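Local coordinates for FAD-binding PCMH-type domain-containing protein (Gibberella zeae, PDB 6YJO) that probably oxidises oligosaccharides as an oxygen-dependent flavoprotein oxidoreductase, using an FAD cofactor held covalently in a PCMH-type domain, at residues A[74-78]-A[118-123]; A[214-218]-A[406-410]; A[235-241]-A[317-323]; A[362-367]-A[440-445]. All blocks are in the same frame, centred on the assembly; numbering follows the deposited sequence.

Interaction 1: residues A[74-78]-A[118-123]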
loop_
_atom_site.group_PDB
_atom_site.type_symbol
_atom_site.label_atom_id
_atom_site.label_comp_id
_atom_site.label_asym_id
_atom_site.label_seq_id
_atom_site.Cartn_x
_atom_site.Cartn_y
_atom_site.Cartn_z
ATOM N N LEU A 74 14.627 -14.460 -11.681
ATOM C CA LEU A 74 14.610 -13.106 -12.230
ATOM C C LEU A 74 14.011 -13.173 -13.630
ATOM O O LEU A 74 14.718 -13.024 -14.635
ATOM C CB LEU A 74 16.017 -12.507 -12.241
ATOM C CG LEU A 74 16.136 -11.066 -12.747
ATOM C CD1 LEU A 74 15.228 -10.131 -11.955
ATOM C CD2 LEU A 74 17.578 -10.587 -12.680
ATOM N N PRO A 75 12.705 -13.410 -13.729
ATOM C CA PRO A 75 12.074 -13.540 -15.045
ATOM C C PRO A 75 12.020 -12.212 -15.782
ATOM O O PRO A 75 12.105 -11.133 -15.193
ATOM C CB PRO A 75 10.665 -14.036 -14.705
ATOM C CG PRO A 75 10.403 -13.471 -13.349
ATOM C CD PRO A 75 11.727 -13.570 -12.639
ATOM N N THR A 76 11.880 -12.310 -17.105
ATOM C CA THR A 76 11.540 -11.166 -17.937
ATOM C C THR A 76 10.339 -11.439 -18.828
ATOM O O THR A 76 9.905 -10.532 -19.546
ATOM C CB THR A 76 12.730 -10.741 -18.813
ATOM O OG1 THR A 76 12.987 -11.746 -19.801
ATOM C CG2 THR A 76 13.971 -10.522 -17.958
ATOM N N THR A 77 9.795 -12.656 -18.806
ATOM C CA THR A 77 8.607 -13.004 -19.568
ATOM C C THR A 77 7.624 -13.734 -18.667
ATOM O O THR A 77 7.989 -14.292 -17.628
ATOM C CB THR A 77 8.928 -13.893 -20.779
ATOM O OG1 THR A 77 9.416 -15.163 -20.326
ATOM C CG2 THR A 77 9.968 -13.236 -21.676
ATOM N N VAL A 78 6.359 -13.722 -19.089
ATOM C CA VAL A 78 5.331 -14.468 -18.370
ATOM C C VAL A 78 5.687 -15.945 -18.314
ATOM O O VAL A 78 5.387 -16.631 -17.329
ATOM C CB VAL A 78 3.957 -14.253 -19.033
ATOM C CG1 VAL A 78 2.852 -14.804 -18.145
ATOM C CG2 VAL A 78 3.732 -12.774 -19.341
ATOM N N ILE A 118 10.360 -15.071 -6.802
ATOM C CA ILE A 118 10.285 -14.693 -8.209
ATOM C C ILE A 118 10.292 -13.168 -8.254
ATOM O O ILE A 118 9.283 -12.521 -7.959
ATOM C CB ILE A 118 9.038 -15.283 -8.877
ATOM C CG1 ILE A 118 9.061 -16.816 -8.784
ATOM C CG2 ILE A 118 8.931 -14.838 -10.332
ATOM C CD1 ILE A 118 7.796 -17.498 -9.280
ATOM N N VAL A 119 11.437 -12.592 -8.612
ATOM C CA VAL A 119 11.615 -11.144 -8.651
ATOM C C VAL A 119 11.181 -10.648 -10.026
ATOM O O VAL A 119 11.895 -10.821 -11.018
ATOM C CB VAL A 119 13.068 -10.752 -8.352
ATOM C CG1 VAL A 119 13.283 -9.256 -8.587
ATOM C CG2 VAL A 119 13.445 -11.127 -6.920
ATOM N N VAL A 120 10.019 -10.002 -10.082
ATOM C CA VAL A 120 9.450 -9.540 -11.344
ATOM C C VAL A 120 9.905 -8.113 -11.629
ATOM O O VAL A 120 9.387 -7.455 -12.538
ATOM C CB VAL A 120 7.913 -9.637 -11.322
ATOM C CG1 VAL A 120 7.475 -11.042 -10.939
ATOM C CG2 VAL A 120 7.314 -8.607 -10.365
ATOM N N ASP A 121 10.895 -7.639 -10.867
ATOM C CA ASP A 121 11.363 -6.262 -11.005
ATOM C C ASP A 121 11.837 -5.952 -12.423
ATOM O O ASP A 121 11.752 -4.801 -12.866
ATOM C CB ASP A 121 12.490 -6.010 -9.997
ATOM C CG ASP A 121 13.067 -4.608 -10.091
ATOM O OD1 ASP A 121 12.389 -3.711 -10.637
ATOM O OD2 ASP A 121 14.206 -4.405 -9.616
ATOM N N ALA A 122 12.344 -6.952 -13.150
ATOM C CA ALA A 122 12.849 -6.725 -14.500
ATOM C C ALA A 122 11.741 -6.576 -15.538
ATOM O O ALA A 122 12.022 -6.144 -16.662
ATOM C CB ALA A 122 13.787 -7.866 -14.909
ATOM N N MET A 123 10.499 -6.910 -15.196
ATOM C CA MET A 123 9.357 -6.766 -16.099
ATOM C C MET A 123 8.620 -5.494 -15.694
ATOM O O MET A 123 7.785 -5.502 -14.789
ATOM C CB MET A 123 8.459 -7.996 -16.023
ATOM C CG MET A 123 9.160 -9.292 -16.395
ATOM S SD MET A 123 8.176 -10.768 -16.060
ATOM C CE MET A 123 6.652 -10.371 -16.927
#

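Interaction 2: residues A[214-218]-A[406-410]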
loop_
_atom_site.group_PDB
_atom_site.type_symbol
_atom_site.label_atom_id
_atom_site.label_comp_id
_atom_site.label_asym_id
_atom_site.label_seq_id
_atom_site.Cartn_x
_atom_site.Cartn_y
_atom_site.Cartn_z
ATOM N N THR A 214 -10.827 -12.179 -9.827
ATOM C CA THR A 214 -10.585 -10.747 -9.970
ATOM C C THR A 214 -11.025 -9.997 -8.721
ATOM O O THR A 214 -10.396 -9.011 -8.319
ATOM C CB THR A 214 -11.327 -10.220 -11.200
ATOM O OG1 THR A 214 -10.955 -10.985 -12.353
ATOM C CG2 THR A 214 -11.013 -8.751 -11.453
ATOM N N TRP A 215 -12.112 -10.450 -8.097
ATOM C CA TRP A 215 -12.568 -9.852 -6.848
ATOM C C TRP A 215 -11.500 -9.969 -5.767
ATOM O O TRP A 215 -11.268 -9.022 -5.006
ATOM C CB TRP A 215 -13.870 -10.530 -6.422
ATOM C CG TRP A 215 -14.360 -10.191 -5.052
ATOM C CD1 TRP A 215 -15.201 -9.172 -4.706
ATOM C CD2 TRP A 215 -14.070 -10.899 -3.844
ATOM N NE1 TRP A 215 -15.443 -9.197 -3.352
ATOM C CE2 TRP A 215 -14.758 -10.248 -2.800
ATOM C CE3 TRP A 215 -13.290 -12.019 -3.542
ATOM C CZ2 TRP A 215 -14.686 -10.677 -1.478
ATOM C CZ3 TRP A 215 -13.217 -12.442 -2.231
ATOM C CH2 TRP A 215 -13.915 -11.777 -1.214
ATOM N N ALA A 216 -10.828 -11.123 -5.694
ATOM C CA ALA A 216 -9.771 -11.303 -4.703
ATOM C C ALA A 216 -8.534 -10.493 -5.066
ATOM O O ALA A 216 -7.840 -9.980 -4.181
ATOM C CB ALA A 216 -9.422 -12.786 -4.574
ATOM N N LEU A 217 -8.236 -10.365 -6.362
ATOM C CA LEU A 217 -7.071 -9.588 -6.772
ATOM C C LEU A 217 -7.212 -8.123 -6.390
ATOM O O LEU A 217 -6.205 -7.451 -6.130
ATOM C CB LEU A 217 -6.845 -9.724 -8.281
ATOM C CG LEU A 217 -6.493 -11.130 -8.765
ATOM C CD1 LEU A 217 -6.108 -11.128 -10.235
ATOM C CD2 LEU A 217 -5.374 -11.733 -7.929
ATOM N N ARG A 218 -8.442 -7.604 -6.355
ATOM C CA ARG A 218 -8.690 -6.236 -5.900
ATOM C C ARG A 218 -8.731 -6.208 -4.371
ATOM O O ARG A 218 -9.757 -5.938 -3.746
ATOM C CB ARG A 218 -9.987 -5.689 -6.484
ATOM C CG ARG A 218 -9.995 -5.474 -7.991
ATOM C CD ARG A 218 -11.213 -4.662 -8.409
ATOM N NE ARG A 218 -11.335 -4.543 -9.859
ATOM C CZ ARG A 218 -12.020 -5.383 -10.634
ATOM N NH1 ARG A 218 -12.663 -6.421 -10.112
ATOM N NH2 ARG A 218 -12.062 -5.180 -11.945
ATOM N N ILE A 406 -18.206 -1.651 -7.266
ATOM C CA ILE A 406 -16.993 -2.331 -7.703
ATOM C C ILE A 406 -16.951 -3.734 -7.112
ATOM O O ILE A 406 -17.386 -3.976 -5.980
ATOM C CB ILE A 406 -15.735 -1.528 -7.317
ATOM C CG1 ILE A 406 -14.485 -2.182 -7.914
ATOM C CG2 ILE A 406 -15.616 -1.400 -5.802
ATOM C CD1 ILE A 406 -13.212 -1.398 -7.682
ATOM N N ASN A 407 -16.422 -4.669 -7.901
ATOM C CA ASN A 407 -16.250 -6.069 -7.505
ATOM C C ASN A 407 -14.888 -6.188 -6.831
ATOM O O ASN A 407 -13.873 -6.449 -7.477
ATOM C CB ASN A 407 -16.364 -6.984 -8.718
ATOM C CG ASN A 407 -16.215 -8.450 -8.366
ATOM O OD1 ASN A 407 -16.699 -8.906 -7.328
ATOM N ND2 ASN A 407 -15.555 -9.202 -9.242
ATOM N N SER A 408 -14.861 -5.992 -5.515
ATOM C CA SER A 408 -13.594 -5.908 -4.805
ATOM C C SER A 408 -13.739 -6.454 -3.393
ATOM O O SER A 408 -14.732 -6.182 -2.708
ATOM C CB SER A 408 -13.084 -4.461 -4.757
ATOM O OG SER A 408 -11.857 -4.385 -4.058
ATOM N N ALA A 409 -12.726 -7.211 -2.963
ATOM C CA ALA A 409 -12.710 -7.755 -1.612
ATOM C C ALA A 409 -12.320 -6.718 -0.567
ATOM O O ALA A 409 -12.554 -6.948 0.622
ATOM C CB ALA A 409 -11.754 -8.944 -1.540
ATOM N N PHE A 410 -11.725 -5.598 -0.975
ATOM C CA PHE A 410 -11.323 -4.548 -0.049
ATOM C C PHE A 410 -12.512 -4.124 0.814
ATOM O O PHE A 410 -13.554 -3.726 0.268
ATOM C CB PHE A 410 -10.780 -3.342 -0.812
ATOM C CG PHE A 410 -10.263 -2.239 0.077
ATOM C CD1 PHE A 410 -8.971 -2.287 0.583
ATOM C CD2 PHE A 410 -11.062 -1.152 0.397
ATOM C CE1 PHE A 410 -8.490 -1.282 1.395
ATOM C CE2 PHE A 410 -10.582 -0.138 1.210
ATOM C CZ PHE A 410 -9.293 -0.205 1.708
#

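Interaction 3: residues A[235-241]-A[317-323]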
loop_
_atom_site.group_PDB
_atom_site.type_symbol
_atom_site.label_atom_id
_atom_site.label_comp_id
_atom_site.label_asym_id
_atom_site.label_seq_id
_atom_site.Cartn_x
_atom_site.Cartn_y
_atom_site.Cartn_z
ATOM N N PHE A 235 -6.820 8.047 -15.907
ATOM C CA PHE A 235 -7.485 9.338 -15.978
ATOM C C PHE A 235 -6.506 10.379 -16.510
ATOM O O PHE A 235 -5.290 10.167 -16.527
ATOM C CB PHE A 235 -8.031 9.759 -14.606
ATOM C CG PHE A 235 -6.964 10.039 -13.580
ATOM C CD1 PHE A 235 -6.385 11.294 -13.490
ATOM C CD2 PHE A 235 -6.551 9.053 -12.700
ATOM C CE1 PHE A 235 -5.407 11.559 -12.550
ATOM C CE2 PHE A 235 -5.574 9.314 -11.755
ATOM C CZ PHE A 235 -5.001 10.567 -11.681
ATOM N N ALA A 236 -7.048 11.506 -16.961
ATOM C CA ALA A 236 -6.218 12.542 -17.563
ATOM C C ALA A 236 -5.432 13.265 -16.476
ATOM O O ALA A 236 -6.021 13.807 -15.535
ATOM C CB ALA A 236 -7.081 13.528 -18.347
ATOM N N ALA A 237 -4.110 13.265 -16.600
ATOM C CA ALA A 237 -3.267 13.954 -15.632
ATOM C C ALA A 237 -3.664 15.425 -15.581
ATOM O O ALA A 237 -3.610 16.105 -16.617
ATOM C CB ALA A 237 -1.791 13.821 -16.001
ATOM N N PRO A 238 -4.057 15.960 -14.426
ATOM C CA PRO A 238 -4.476 17.360 -14.390
ATOM C C PRO A 238 -3.294 18.279 -14.641
ATOM O O PRO A 238 -2.137 17.935 -14.399
ATOM C CB PRO A 238 -5.034 17.534 -12.974
ATOM C CG PRO A 238 -4.263 16.559 -12.159
ATOM C CD PRO A 238 -3.926 15.398 -13.069
ATOM N N GLU A 239 -3.604 19.468 -15.149
ATOM C CA GLU A 239 -2.592 20.466 -15.463
ATOM C C GLU A 239 -2.444 21.516 -14.373
ATOM O O GLU A 239 -1.430 22.225 -14.352
ATOM C CB GLU A 239 -2.932 21.151 -16.796
ATOM C CG GLU A 239 -4.305 21.806 -16.828
ATOM C CD GLU A 239 -4.609 22.469 -18.163
ATOM O OE1 GLU A 239 -3.860 22.229 -19.136
ATOM O OE2 GLU A 239 -5.595 23.231 -18.239
ATOM N N THR A 240 -3.416 21.614 -13.469
ATOM C CA THR A 240 -3.459 22.632 -12.424
ATOM C C THR A 240 -3.592 21.914 -11.084
ATOM O O THR A 240 -4.684 21.471 -10.717
ATOM C CB THR A 240 -4.617 23.595 -12.672
ATOM O OG1 THR A 240 -4.394 24.305 -13.897
ATOM C CG2 THR A 240 -4.763 24.586 -11.529
ATOM N N VAL A 241 -2.483 21.796 -10.356
ATOM C CA VAL A 241 -2.429 21.025 -9.118
ATOM C C VAL A 241 -1.705 21.855 -8.067
ATOM O O VAL A 241 -0.615 22.378 -8.325
ATOM C CB VAL A 241 -1.736 19.661 -9.327
ATOM C CG1 VAL A 241 -2.031 19.127 -10.728
ATOM C CG2 VAL A 241 -0.232 19.743 -9.098
ATOM N N THR A 317 1.203 26.278 -7.069
ATOM C CA THR A 317 0.491 25.623 -8.153
ATOM C C THR A 317 1.473 25.234 -9.249
ATOM O O THR A 317 2.426 25.965 -9.540
ATOM C CB THR A 317 -0.600 26.537 -8.723
ATOM O OG1 THR A 317 -1.364 27.098 -7.648
ATOM C CG2 THR A 317 -1.532 25.762 -9.650
ATOM N N GLY A 318 1.227 24.081 -9.856
ATOM C CA GLY A 318 2.132 23.574 -10.864
ATOM C C GLY A 318 1.585 22.338 -11.548
ATOM O O GLY A 318 0.400 22.022 -11.447
ATOM N N GLY A 319 2.475 21.645 -12.256
ATOM C CA GLY A 319 2.091 20.472 -13.010
ATOM C C GLY A 319 1.872 19.249 -12.126
ATOM O O GLY A 319 2.145 19.249 -10.928
ATOM N N TRP A 320 1.374 18.185 -12.759
ATOM C CA TRP A 320 1.076 16.948 -12.045
ATOM C C TRP A 320 2.354 16.220 -11.657
ATOM O O TRP A 320 2.461 15.695 -10.544
ATOM C CB TRP A 320 0.179 16.069 -12.921
ATOM C CG TRP A 320 0.205 14.585 -12.628
ATOM C CD1 TRP A 320 0.950 13.637 -13.269
ATOM C CD2 TRP A 320 -0.578 13.885 -11.652
ATOM N NE1 TRP A 320 0.685 12.396 -12.750
ATOM C CE2 TRP A 320 -0.248 12.519 -11.754
ATOM C CE3 TRP A 320 -1.523 14.280 -10.703
ATOM C CZ2 TRP A 320 -0.822 11.547 -10.937
ATOM C CZ3 TRP A 320 -2.095 13.313 -9.891
ATOM C CH2 TRP A 320 -1.743 11.964 -10.013
ATOM N N ILE A 321 3.334 16.185 -12.562
ATOM C CA ILE A 321 4.620 15.572 -12.257
ATOM C C ILE A 321 5.357 16.386 -11.206
ATOM O O ILE A 321 6.171 15.849 -10.449
ATOM C CB ILE A 321 5.448 15.414 -13.548
ATOM C CG1 ILE A 321 4.764 14.420 -14.498
ATOM C CG2 ILE A 321 6.866 14.956 -13.231
ATOM C CD1 ILE A 321 4.745 12.973 -13.989
ATOM N N GLN A 322 5.079 17.689 -11.130
ATOM C CA GLN A 322 5.692 18.511 -10.094
ATOM C C GLN A 322 5.191 18.106 -8.714
ATOM O O GLN A 322 5.978 17.996 -7.766
ATOM C CB GLN A 322 5.406 19.988 -10.372
ATOM C CG GLN A 322 6.462 20.941 -9.866
ATOM C CD GLN A 322 6.399 22.294 -10.558
ATOM O OE1 GLN A 322 5.435 22.602 -11.259
ATOM N NE2 GLN A 322 7.435 23.103 -10.371
ATOM N N MET A 323 3.885 17.862 -8.584
ATOM C CA MET A 323 3.333 17.470 -7.291
ATOM C C MET A 323 3.858 16.107 -6.854
ATOM O O MET A 323 4.134 15.896 -5.667
ATOM C CB MET A 323 1.805 17.463 -7.360
ATOM C CG MET A 323 1.109 16.905 -6.118
ATOM S SD MET A 323 0.997 15.093 -6.067
ATOM C CE MET A 323 0.208 14.732 -7.642
#

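Interaction 4: residues A[362-367]-A[440-445]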
loop_
_atom_site.group_PDB
_atom_site.type_symbol
_atom_site.label_atom_id
_atom_site.label_comp_id
_atom_site.label_asym_id
_atom_site.label_seq_id
_atom_site.Cartn_x
_atom_site.Cartn_y
_atom_site.Cartn_z
ATOM N N SER A 362 -8.545 10.070 24.357
ATOM C CA SER A 362 -7.650 8.999 24.789
ATOM C C SER A 362 -6.397 8.948 23.924
ATOM O O SER A 362 -5.295 8.716 24.436
ATOM C CB SER A 362 -8.382 7.655 24.752
ATOM O OG SER A 362 -7.499 6.588 25.058
ATOM N N PHE A 363 -6.545 9.159 22.614
ATOM C CA PHE A 363 -5.383 9.173 21.731
ATOM C C PHE A 363 -4.450 10.326 22.076
ATOM O O PHE A 363 -3.232 10.145 22.163
ATOM C CB PHE A 363 -5.839 9.267 20.273
ATOM C CG PHE A 363 -4.728 9.578 19.303
ATOM C CD1 PHE A 363 -3.652 8.718 19.163
ATOM C CD2 PHE A 363 -4.765 10.726 18.528
ATOM C CE1 PHE A 363 -2.630 9.001 18.274
ATOM C CE2 PHE A 363 -3.748 11.015 17.636
ATOM C CZ PHE A 363 -2.677 10.149 17.509
ATOM N N ALA A 364 -5.011 11.514 22.312
ATOM C CA ALA A 364 -4.193 12.702 22.543
ATOM C C ALA A 364 -3.566 12.694 23.931
ATOM O O ALA A 364 -2.506 13.294 24.128
ATOM C CB ALA A 364 -5.040 13.963 22.345
ATOM N N ARG A 365 -4.205 12.035 24.902
ATOM C CA ARG A 365 -3.606 11.880 26.227
ATOM C C ARG A 365 -2.410 10.941 26.169
ATOM O O ARG A 365 -1.371 11.204 26.784
ATOM C CB ARG A 365 -4.653 11.355 27.217
ATOM C CG ARG A 365 -4.192 11.248 28.670
ATOM C CD ARG A 365 -5.395 11.037 29.589
ATOM N NE ARG A 365 -5.076 11.174 31.008
ATOM C CZ ARG A 365 -5.988 11.309 31.970
ATOM N NH1 ARG A 365 -7.282 11.332 31.673
ATOM N NH2 ARG A 365 -5.605 11.425 33.235
ATOM N N THR A 366 -2.544 9.843 25.425
ATOM C CA THR A 366 -1.480 8.855 25.317
ATOM C C THR A 366 -0.316 9.373 24.476
ATOM O O THR A 366 0.840 9.042 24.752
ATOM C CB THR A 366 -2.060 7.570 24.720
ATOM O OG1 THR A 366 -3.415 7.414 25.168
ATOM C CG2 THR A 366 -1.257 6.354 25.149
ATOM N N LEU A 367 -0.600 10.202 23.470
ATOM C CA LEU A 367 0.441 10.726 22.592
ATOM C C LEU A 367 1.212 11.857 23.261
ATOM O O LEU A 367 2.446 11.841 23.293
ATOM C CB LEU A 367 -0.182 11.213 21.285
ATOM C CG LEU A 367 0.778 11.445 20.121
ATOM C CD1 LEU A 367 1.268 10.113 19.565
ATOM C CD2 LEU A 367 0.108 12.285 19.041
ATOM N N ARG A 440 0.698 0.938 21.775
ATOM C CA ARG A 440 0.052 1.783 22.775
ATOM C C ARG A 440 -0.701 2.933 22.115
ATOM O O ARG A 440 -1.795 3.302 22.558
ATOM C CB ARG A 440 1.097 2.303 23.765
ATOM C CG ARG A 440 0.620 3.440 24.653
ATOM C CD ARG A 440 1.582 3.693 25.809
ATOM N NE ARG A 440 2.981 3.663 25.382
ATOM C CZ ARG A 440 3.931 2.891 25.909
ATOM N NH1 ARG A 440 3.668 2.069 26.918
ATOM N NH2 ARG A 440 5.164 2.954 25.427
ATOM N N PHE A 441 -0.134 3.512 21.054
ATOM C CA PHE A 441 -0.853 4.541 20.310
ATOM C C PHE A 441 -2.084 3.957 19.627
ATOM O O PHE A 441 -3.192 4.492 19.754
ATOM C CB PHE A 441 0.066 5.188 19.269
ATOM C CG PHE A 441 1.191 6.000 19.852
ATOM C CD1 PHE A 441 1.152 6.452 21.162
ATOM C CD2 PHE A 441 2.292 6.322 19.073
ATOM C CE1 PHE A 441 2.188 7.203 21.682
ATOM C CE2 PHE A 441 3.328 7.069 19.589
ATOM C CZ PHE A 441 3.278 7.510 20.896
ATOM N N ARG A 442 -1.903 2.859 18.890
ATOM C CA ARG A 442 -3.013 2.263 18.153
ATOM C C ARG A 442 -4.148 1.857 19.088
ATOM O O ARG A 442 -5.323 2.113 18.796
ATOM C CB ARG A 442 -2.505 1.067 17.341
ATOM C CG ARG A 442 -3.567 0.048 16.953
ATOM C CD ARG A 442 -3.062 -0.909 15.872
ATOM N NE ARG A 442 -3.140 -2.310 16.288
ATOM C CZ ARG A 442 -2.121 -3.021 16.769
ATOM N NH1 ARG A 442 -0.915 -2.480 16.904
ATOM N NH2 ARG A 442 -2.310 -4.287 17.115
ATOM N N ASP A 443 -3.823 1.234 20.221
ATOM C CA ASP A 443 -4.871 0.786 21.136
ATOM C C ASP A 443 -5.622 1.962 21.747
ATOM O O ASP A 443 -6.838 1.886 21.952
ATOM C CB ASP A 443 -4.271 -0.085 22.236
ATOM C CG ASP A 443 -3.697 -1.378 21.702
ATOM O OD1 ASP A 443 -4.141 -1.822 20.622
ATOM O OD2 ASP A 443 -2.803 -1.951 22.358
ATOM N N SER A 444 -4.915 3.051 22.061
ATOM C CA SER A 444 -5.565 4.230 22.628
ATOM C C SER A 444 -6.727 4.703 21.763
ATOM O O SER A 444 -7.655 5.344 22.266
ATOM C CB SER A 444 -4.545 5.358 22.793
ATOM O OG SER A 444 -4.211 5.929 21.540
ATOM N N VAL A 445 -6.689 4.400 20.464
ATOM C CA VAL A 445 -7.757 4.796 19.554
ATOM C C VAL A 445 -8.924 3.818 19.626
ATOM O O VAL A 445 -10.089 4.228 19.656
ATOM C CB VAL A 445 -7.205 4.905 18.120
ATOM C CG1 VAL A 445 -8.344 4.987 17.118
ATOM C CG2 VAL A 445 -6.271 6.099 17.990
#

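Interaction 1: residues A[74-78]-A[118-123]
The pyrrolidine ring of P75 turns its CG-CD rim toward I118 and V119, while the peptide joining T76 to T77 carries the sulfur of M123 over one face. The contact lies in the PCMH-type FAD-binding domain, where a beta-alpha-beta crossover leaves strand 71-73 through this loop for helix 78-90. Strand 116-119 is the middle strand of the small parallel sheet, and its end runs into the turn 120-123. At the ring rim, P75 CD comes within 3.2 Å of V119 O, and P75 CG rests 3.6 Å from I118 CG2. L74 reaches back over the same strand end: with CG anti to its backbone N (chi1 -178°), CD1 arrives 3.5 Å from V119 O and also touches A122 CB. The A122 methyl lies against P75 O, at 3.7 Å. Between the two segments all of this is packing, whereas the adjoining backbone pairs V119 with A73 and I118 with S96 and K98. M123 also packs on I81 of helix 78-90 and on A228, joining the loop to the neighbouring antiparallel sheet, and V120 touches the FAD. T77 is the N-cap of helix 78-90. The thioether chain of M123 runs along the loop just before that helix: CG is 3.4 Å from T76 CA, SD is 3.6 Å from T76 C, and a bend at chi3 (53°) brings CE to 4.0 Å from V78 N.

Interaction 2: residues A[214-218]-A[406-410]
S408 OG donates a 2.6 Å hydrogen bond to R218 O, and R218 NH1 returns one of 2.9 Å to N407 O. The second bond lies in the carbonyl plane on a lone pair of N407 O, although that oxygen is 26° out of the guanidinium plane. A third link runs from A409 N to W215 O at 3.1 Å. Weaker bonds from A409 N and F410 N converge on R218 O, so this buried carbonyl is gripped by a hydroxyl and two amides. R218 NH1 also forms a salt bridge with D207, whose OD1 accepts N407 ND2 as well; ND2 further bonds Y211 O. Outward from this network, the A409 methyl sits over the W215 indole in a CH-pi contact, CB being 3.4 Å from the six-membered ring centroid and 13° off its normal. The N407 amide crosses W215, with OD1 3.0 Å from W215 CD1, while K481 makes a cation-pi contact with the indole. F410 leads on toward the FAD-binding Y457. The carbonyls of W215 and R218, clasped by a loop, make this an interdomain joint of the vanillyl-alcohol-oxidase-type fold, where helix 211-220 of the FAD-binding part meets a loop between strands of the seven-stranded sheet.

Interaction 3: residues A[235-241]-A[317-323]
W320 leaves helix 320-326 pointing at segment 235-241, and its side chain touches P238, A237 and F235 in turn. Its CB lies 3.3 Å from P238 O. With CG anti to the backbone N (chi1 157°), the indole then runs back along segment 235-241: A237 CB stands over the face of the five-membered ring, 3.9 Å from CD1, in a CH-pi contact. CE3 meets the proline ring, 3.6 Å from P238 CD. At the far tip, CH2 reaches F235 CZ at 3.9 Å; the two aromatics form an offset edge-to-face pair, F235 presenting its edge, with planes at 88°. F150 and Y291 add further contacts to the indole, and the F235 ring stacks on H183.

Toward the other end the contact turns to backbone. V241 and G318 make a single antiparallel hydrogen-bonded pair, V241 N to G318 O at 3.1 Å and G318 N to V241 O at 2.9 Å, continuing the pairing of strands 242-248 and 314-315. V241 CG2 packs against both G319 O and M323 CB, 3.5 Å from the latter. G319 is the helix N-cap, and its N-H goes to Q322 OE1 at 3.3 Å, on a lone pair in the carbonyl plane. The chain linking the FAD-domain strand 226-236 to the seven-stranded sheet is thus fixed in two ways: paired amides set the position of the residues around V241, while F235, A237 and P238 meet the tryptophan mainly through apolar and aromatic surfaces.

Interaction 4: residues A[362-367]-A[440-445]
The hydroxyls of S362 and S444 are turned differently, and both lie where the two helices meet. S362 holds OG anti to its backbone N (chi1 175°), which carries it across to S444 O in a 3.1 Å hydrogen bond, in the carbonyl plane and on a lone pair. S444 instead tucks OG between its own backbone N and carbonyl carbon (chi1 74°), where it donates to F441 O one turn back, at 2.5 Å. From there the same OG lies 3.5 Å from F363 CA and meets the edge of the F363 ring in its plane. The closest CA pair is here, F363 with S444, and the axes approach to 8.3 Å, nearly antiparallel at 157°. T366 continues the line: OG1 is 3.3 Å from S444 CB, and CG2 lies against the aliphatic part of R440, 3.5 Å from its CG.

On the more buried side, L367 and F441 meet at about a right angle. L367 CD1 stands over the centre of the F441 ring, 3.6 Å from the centroid, a CH-pi contact, while T366 O lies at the edge of that ring. F363 and V445 run side by side, with V445 CG2 3.9 Å from F363 CD1. Both helices rest on the seven-stranded antiparallel sheet: F363, L367 and F441 touch I382, the F363 and F441 rings make edge-to-face pairs with W419 and W380 respectively, and V445 sits on L350. Helix 252-268 flanks helix 357-371, meeting F363 through L259 and A364 through V256.

How the interactions relate
Interactions 2 and 4 are the buried contacts; interactions 1 and 3 are only partly buried. Interaction 1 joins elements within the FAD-binding domain by van der Waals packing, with no hydrogen bond between its two segments, whereas interaction 2 ties helix 211-220 to a loop of the seven-stranded sheet through several hydrogen bonds. Interaction 3 also works between the two parts of the fold, on the chain following strand 226-236, but combines a single beta bridge with aromatic packing. Interaction 4 lies wholly on the seven-stranded sheet, across the chain's centre from interaction 1, about 43 Å between centres. Interaction 3 is nested within the loop closed by interaction 2, while interactions 2 and 4 alternate along the chain.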